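Local coordinates for C3-degrading proteinase (CppA protein) (Streptococcus pneumoniae, PDB 3E0R) that probably acts as a proteinase that degrades complement component C3, with a fold probably related to the glyoxalase superfamily, at residues A[211-219]-A[229-239]. Numbering follows the deposited sequence.
Sequences LRQKFESTE and FLGKDRNNVEL
Phe229, on strand 228-232, takes Leu211 of helix 208-214 onto its ring: Leu211 CB stands 3.7 Å from the centroid of the Phe229 ring, 3° off the ring normal, a CH-pi contact almost over the centre. CG of Phe229 lies anti to the backbone N (chi1 177°), which carries the ring out to the helix; the far rim then reaches Phe215, Phe229 CE2 lying 3.4 Å from Phe215 CD2. The two phenyl planes meet obliquely, inclined at 34°. Tyr220 and Phe241 also meet Phe229. At Gly231, with no side chain, CA sits over one face of the Phe215 ring, 4.4 Å from Phe215 CD1, while its backbone N and O pair with Leu239. Lys232 runs alongside Glu219, but Lys232 NZ stays 4.5 Å from Glu219 OE1, too far apart to count as a salt bridge. Beyond Lys232, Arg234 comes near Ser217 only loosely; Arg234 NH1 is hydrogen-bonded to the backbone O of Glu164, and its guanidinium makes a cation-pi contact with Phe166. On the returning strand, Leu239 CD1 meets the edge of the Phe215 ring near its plane, 3.8 Å from Phe215 CE1. Antiparallel strands 228-232 and 238-243, near one end of the mixed sheet, thus hold the helix and the type I turn after it mainly by apolar and aromatic contact; the nearby opposite charges of Glu219 and Lys232 probably add only weak attraction.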
ATOM      1  N   LEU A 211      21.821   0.430 -10.083  1.00 17.96           N
ATOM      2  CA  LEU A 211      20.481   0.090 -10.544  1.00 18.52           C
ATOM      3  C   LEU A 211      20.443  -0.442 -11.976  1.00 19.21           C
ATOM      4  O   LEU A 211      19.759  -1.440 -12.272  1.00 19.86           O
ATOM      5  CB  LEU A 211      19.562   1.289 -10.349  1.00 18.30           C
ATOM      6  CG  LEU A 211      19.319   1.663  -8.874  1.00 14.87           C
ATOM      7  CD1 LEU A 211      18.659   3.067  -8.763  1.00  9.39           C
ATOM      8  CD2 LEU A 211      18.511   0.560  -8.164  1.00 12.75           C
ATOM      9  N   ARG A 212      21.242   0.175 -12.832  1.00 20.19           N
ATOM     10  CA  ARG A 212      21.452  -0.271 -14.226  1.00 20.14           C
ATOM     11  C   ARG A 212      21.991  -1.705 -14.260  1.00 21.20           C
ATOM     12  O   ARG A 212      21.472  -2.594 -14.943  1.00 22.56           O
ATOM     13  CB  ARG A 212      22.428   0.690 -14.940  1.00 19.62           C
ATOM     14  CG  ARG A 212      21.749   1.915 -15.480  1.00 18.74           C
ATOM     15  CD  ARG A 212      22.713   2.806 -16.176  1.00 18.71           C
ATOM     16  NE  ARG A 212      23.164   2.204 -17.432  1.00 17.83           N
ATOM     17  CZ  ARG A 212      24.420   2.088 -17.835  1.00 11.65           C
ATOM     18  NH1 ARG A 212      25.403   2.559 -17.116  1.00 11.58           N
ATOM     19  NH2 ARG A 212      24.682   1.493 -18.987  1.00 15.95           N
ATOM     20  N   GLN A 213      23.002  -1.939 -13.457  1.00 21.78           N
ATOM     21  CA  GLN A 213      23.513  -3.302 -13.213  1.00 22.61           C
ATOM     22  C   GLN A 213      22.486  -4.297 -12.707  1.00 22.32           C
ATOM     23  O   GLN A 213      22.369  -5.385 -13.249  1.00 22.95           O
ATOM     24  CB  GLN A 213      24.666  -3.219 -12.245  1.00 22.06           C
ATOM     25  CG  GLN A 213      25.269  -4.514 -11.910  1.00 24.02           C
ATOM     26  CD  GLN A 213      26.577  -4.357 -11.164  1.00 25.90           C
ATOM     27  OE1 GLN A 213      27.128  -5.353 -10.685  1.00 31.68           O
ATOM     28  NE2 GLN A 213      27.099  -3.098 -11.068  1.00 26.80           N
ATOM     29  N   LYS A 214      21.768  -3.943 -11.645  1.00 23.10           N
ATOM     30  CA  LYS A 214      20.641  -4.758 -11.108  1.00 23.01           C
ATOM     31  C   LYS A 214      19.589  -5.205 -12.152  1.00 22.38           C
ATOM     32  O   LYS A 214      19.275  -6.391 -12.267  1.00 23.13           O
ATOM     33  CB  LYS A 214      19.961  -3.978  -9.976  1.00 23.20           C
ATOM     34  CG  LYS A 214      19.011  -4.815  -9.094  1.00 23.13           C
ATOM     35  CD  LYS A 214      18.617  -4.012  -7.839  1.00 24.41           C
ATOM     36  CE  LYS A 214      17.338  -4.525  -7.201  1.00 26.90           C
ATOM     37  NZ  LYS A 214      17.576  -5.874  -6.589  1.00 29.22           N
ATOM     38  N   PHE A 215      19.107  -4.252 -12.935  1.00 22.70           N
ATOM     39  CA  PHE A 215      18.033  -4.441 -13.933  1.00 23.64           C
ATOM     40  C   PHE A 215      18.501  -4.625 -15.365  1.00 24.10           C
ATOM     41  O   PHE A 215      17.706  -4.541 -16.277  1.00 23.93           O
ATOM     42  CB  PHE A 215      17.098  -3.228 -13.889  1.00 23.14           C
ATOM     43  CG  PHE A 215      16.413  -3.095 -12.611  1.00 21.91           C
ATOM     44  CD1 PHE A 215      15.309  -3.889 -12.343  1.00 19.39           C
ATOM     45  CD2 PHE A 215      16.919  -2.256 -11.631  1.00 19.81           C
ATOM     46  CE1 PHE A 215      14.677  -3.798 -11.136  1.00 21.19           C
ATOM     47  CE2 PHE A 215      16.303  -2.143 -10.430  1.00 20.81           C
ATOM     48  CZ  PHE A 215      15.172  -2.921 -10.159  1.00 22.26           C
ATOM     49  N   GLU A 216      19.790  -4.890 -15.526  1.00 25.77           N
ATOM     50  CA  GLU A 216      20.444  -5.149 -16.799  1.00 27.71           C
ATOM     51  C   GLU A 216      19.686  -6.172 -17.669  1.00 27.82           C
ATOM     52  O   GLU A 216      19.663  -6.058 -18.897  1.00 27.82           O
ATOM     53  CB  GLU A 216      21.860  -5.672 -16.494  1.00 27.87           C
ATOM     54  CG  GLU A 216      22.977  -5.338 -17.484  1.00 30.49           C
ATOM     55  CD  GLU A 216      24.346  -5.947 -17.047  1.00 32.23           C
ATOM     56  OE1 GLU A 216      24.381  -6.738 -16.050  1.00 37.61           O
ATOM     57  OE2 GLU A 216      25.382  -5.628 -17.690  1.00 36.56           O
ATOM     58  N   SER A 217      19.084  -7.171 -17.034  1.00 28.79           N
ATOM     59  CA  SER A 217      18.342  -8.228 -17.751  1.00 29.79           C
ATOM     60  C   SER A 217      16.925  -7.811 -18.211  1.00 30.35           C
ATOM     61  O   SER A 217      16.084  -8.682 -18.519  1.00 30.41           O
ATOM     62  CB  SER A 217      18.202  -9.483 -16.853  1.00 30.37           C
ATOM     63  OG  SER A 217      17.240  -9.286 -15.809  1.00 30.48           O
ATOM     64  N   THR A 218      16.671  -6.501 -18.279  1.00 30.68           N
ATOM     65  CA  THR A 218      15.296  -5.990 -18.324  1.00 30.39           C
ATOM     66  C   THR A 218      15.172  -4.535 -18.892  1.00 30.19           C
ATOM     67  O   THR A 218      16.160  -3.829 -19.118  1.00 29.81           O
ATOM     68  CB  THR A 218      14.662  -6.124 -16.894  1.00 30.62           C
ATOM     69  OG1 THR A 218      13.228  -6.180 -16.977  1.00 33.00           O
ATOM     70  CG2 THR A 218      15.076  -4.970 -15.983  1.00 30.01           C
ATOM     71  N   GLU A 219      13.928  -4.148 -19.161  1.00 29.80           N
ATOM     72  CA  GLU A 219      13.538  -2.771 -19.446  1.00 29.36           C
ATOM     73  C   GLU A 219      13.739  -1.885 -18.199  1.00 27.17           C
ATOM     74  O   GLU A 219      13.284  -2.223 -17.075  1.00 26.83           O
ATOM     75  CB  GLU A 219      12.043  -2.699 -19.805  1.00 29.37           C
ATOM     76  CG  GLU A 219      11.659  -2.319 -21.243  1.00 31.55           C
ATOM     77  CD  GLU A 219      10.163  -2.703 -21.595  1.00 32.27           C
ATOM     78  OE1 GLU A 219       9.537  -3.505 -20.847  1.00 34.37           O
ATOM     79  OE2 GLU A 219       9.621  -2.213 -22.627  1.00 35.83           O
ATOM     80  N   PHE A 229      15.182   6.529 -11.364  1.00 18.81           N
ATOM     81  CA  PHE A 229      15.386   5.314 -12.127  1.00 18.05           C
ATOM     82  C   PHE A 229      14.089   4.536 -11.991  1.00 18.02           C
ATOM     83  O   PHE A 229      13.562   4.351 -10.882  1.00 17.65           O
ATOM     84  CB  PHE A 229      16.603   4.540 -11.562  1.00 18.18           C
ATOM     85  CG  PHE A 229      16.852   3.218 -12.248  1.00 18.15           C
ATOM     86  CD1 PHE A 229      17.777   3.120 -13.267  1.00 15.90           C
ATOM     87  CD2 PHE A 229      16.103   2.104 -11.907  1.00 14.30           C
ATOM     88  CE1 PHE A 229      17.963   1.916 -13.897  1.00 18.04           C
ATOM     89  CE2 PHE A 229      16.319   0.922 -12.519  1.00 14.46           C
ATOM     90  CZ  PHE A 229      17.215   0.814 -13.523  1.00 14.37           C
ATOM     91  N   LEU A 230      13.521   4.186 -13.136  1.00 17.74           N
ATOM     92  CA  LEU A 230      12.346   3.350 -13.197  1.00 17.22           C
ATOM     93  C   LEU A 230      12.687   1.984 -13.812  1.00 17.96           C
ATOM     94  O   LEU A 230      13.036   1.870 -15.008  1.00 17.42           O
ATOM     95  CB  LEU A 230      11.264   4.047 -14.027  1.00 18.00           C
ATOM     96  CG  LEU A 230       9.913   3.382 -14.319  1.00 17.31           C
ATOM     97  CD1 LEU A 230       9.197   2.963 -13.030  1.00 17.20           C
ATOM     98  CD2 LEU A 230       9.043   4.350 -15.196  1.00 14.72           C
ATOM     99  N   GLY A 231      12.593   0.948 -12.976  1.00 17.93           N
ATOM    100  CA  GLY A 231      12.728  -0.441 -13.396  1.00 16.97           C
ATOM    101  C   GLY A 231      11.400  -1.155 -13.280  1.00 17.23           C
ATOM    102  O   GLY A 231      10.372  -0.589 -12.885  1.00 16.30           O
ATOM    103  N   LYS A 232      11.426  -2.427 -13.614  1.00 17.91           N
ATOM    104  CA  LYS A 232      10.214  -3.233 -13.666  1.00 18.81           C
ATOM    105  C   LYS A 232      10.562  -4.597 -13.108  1.00 17.90           C
ATOM    106  O   LYS A 232      11.617  -5.142 -13.420  1.00 17.98           O
ATOM    107  CB  LYS A 232       9.739  -3.372 -15.109  1.00 18.82           C
ATOM    108  CG  LYS A 232       8.277  -3.737 -15.252  1.00 20.00           C
ATOM    109  CD  LYS A 232       7.881  -3.567 -16.705  1.00 20.92           C
ATOM    110  CE  LYS A 232       6.422  -3.394 -16.873  1.00 23.29           C
ATOM    111  NZ  LYS A 232       6.102  -2.511 -18.051  1.00 27.05           N
ATOM    112  N   ASP A 233       9.686  -5.116 -12.261  1.00 17.77           N
ATOM    113  CA  ASP A 233       9.935  -6.359 -11.570  1.00 17.78           C
ATOM    114  C   ASP A 233       9.372  -7.471 -12.432  1.00 17.64           C
ATOM    115  O   ASP A 233       8.583  -7.225 -13.351  1.00 17.30           O
ATOM    116  CB  ASP A 233       9.300  -6.351 -10.170  1.00 17.88           C
ATOM    117  CG  ASP A 233       9.902  -7.411  -9.234  1.00 17.95           C
ATOM    118  OD1 ASP A 233      10.884  -8.078  -9.609  1.00 18.63           O
ATOM    119  OD2 ASP A 233       9.401  -7.569  -8.104  1.00 18.66           O
ATOM    120  N   ARG A 234       9.812  -8.686 -12.144  1.00 18.34           N
ATOM    121  CA  ARG A 234       9.423  -9.879 -12.879  1.00 18.30           C
ATOM    122  C   ARG A 234       7.907 -10.173 -12.865  1.00 18.25           C
ATOM    123  O   ARG A 234       7.388 -10.879 -13.744  1.00 19.05           O
ATOM    124  CB  ARG A 234      10.206 -11.081 -12.331  1.00 19.11           C
ATOM    125  CG  ARG A 234      11.749 -10.864 -12.264  1.00 18.95           C
ATOM    126  CD  ARG A 234      12.513 -12.147 -12.519  1.00 19.06           C
ATOM    127  NE  ARG A 234      13.944 -11.919 -12.743  1.00 20.85           N
ATOM    128  CZ  ARG A 234      14.835 -11.671 -11.775  1.00 22.70           C
ATOM    129  NH1 ARG A 234      14.469 -11.592 -10.490  1.00 24.08           N
ATOM    130  NH2 ARG A 234      16.108 -11.486 -12.089  1.00 21.66           N
ATOM    131  N   ASN A 235       7.202  -9.630 -11.881  1.00 17.63           N
ATOM    132  CA  ASN A 235       5.756  -9.651 -11.870  1.00 17.13           C
ATOM    133  C   ASN A 235       5.082  -8.423 -12.516  1.00 16.32           C
ATOM    134  O   ASN A 235       3.864  -8.216 -12.405  1.00 15.12           O
ATOM    135  CB  ASN A 235       5.280  -9.829 -10.422  1.00 18.39           C
ATOM    136  CG  ASN A 235       5.589  -8.626  -9.522  1.00 18.52           C
ATOM    137  OD1 ASN A 235       6.122  -7.599  -9.949  1.00 20.26           O
ATOM    138  ND2 ASN A 235       5.210  -8.755  -8.271  1.00 17.65           N
ATOM    139  N   ASN A 236       5.888  -7.592 -13.166  1.00 15.89           N
ATOM    140  CA  ASN A 236       5.423  -6.391 -13.859  1.00 16.05           C
ATOM    141  C   ASN A 236       4.920  -5.179 -13.024  1.00 15.82           C
ATOM    142  O   ASN A 236       4.412  -4.224 -13.577  1.00 16.78           O
ATOM    143  CB  ASN A 236       4.479  -6.759 -15.022  1.00 15.51           C
ATOM    144  CG  ASN A 236       5.214  -7.495 -16.123  1.00 15.56           C
ATOM    145  OD1 ASN A 236       6.312  -7.090 -16.497  1.00 14.29           O
ATOM    146  ND2 ASN A 236       4.686  -8.638 -16.550  1.00 11.59           N
ATOM    147  N   VAL A 237       5.146  -5.201 -11.719  1.00 16.41           N
ATOM    148  CA  VAL A 237       5.108  -4.000 -10.872  1.00 16.09           C
ATOM    149  C   VAL A 237       6.367  -3.121 -11.170  1.00 17.27           C
ATOM    150  O   VAL A 237       7.534  -3.557 -11.103  1.00 18.79           O
ATOM    151  CB  VAL A 237       4.988  -4.384  -9.370  1.00 16.37           C
ATOM    152  CG1 VAL A 237       5.000  -3.160  -8.428  1.00 15.30           C
ATOM    153  CG2 VAL A 237       3.687  -5.260  -9.125  1.00 13.32           C
ATOM    154  N   GLU A 238       6.108  -1.892 -11.537  1.00 16.73           N
ATOM    155  CA  GLU A 238       7.119  -0.887 -11.663  1.00 17.08           C
ATOM    156  C   GLU A 238       7.820  -0.536 -10.362  1.00 16.65           C
ATOM    157  O   GLU A 238       7.193  -0.432  -9.314  1.00 17.16           O
ATOM    158  CB  GLU A 238       6.482   0.372 -12.270  1.00 16.84           C
ATOM    159  CG  GLU A 238       6.105   0.133 -13.737  1.00 17.71           C
ATOM    160  CD  GLU A 238       5.568   1.373 -14.393  1.00 19.57           C
ATOM    161  OE1 GLU A 238       5.365   2.348 -13.631  1.00 20.76           O
ATOM    162  OE2 GLU A 238       5.348   1.366 -15.642  1.00 21.72           O
ATOM    163  N   LEU A 239       9.131  -0.330 -10.443  1.00 16.83           N
ATOM    164  CA  LEU A 239       9.985  -0.069  -9.257  1.00 16.78           C
ATOM    165  C   LEU A 239      10.691   1.227  -9.505  1.00 16.72           C
ATOM    166  O   LEU A 239      11.590   1.284 -10.325  1.00 16.38           O
ATOM    167  CB  LEU A 239      10.989  -1.208  -9.032  1.00 16.45           C
ATOM    168  CG  LEU A 239      10.387  -2.620  -8.910  1.00 15.29           C
ATOM    169  CD1 LEU A 239      11.500  -3.642  -8.988  1.00 11.58           C
ATOM    170  CD2 LEU A 239       9.454  -2.788  -7.664  1.00  9.99           C
TER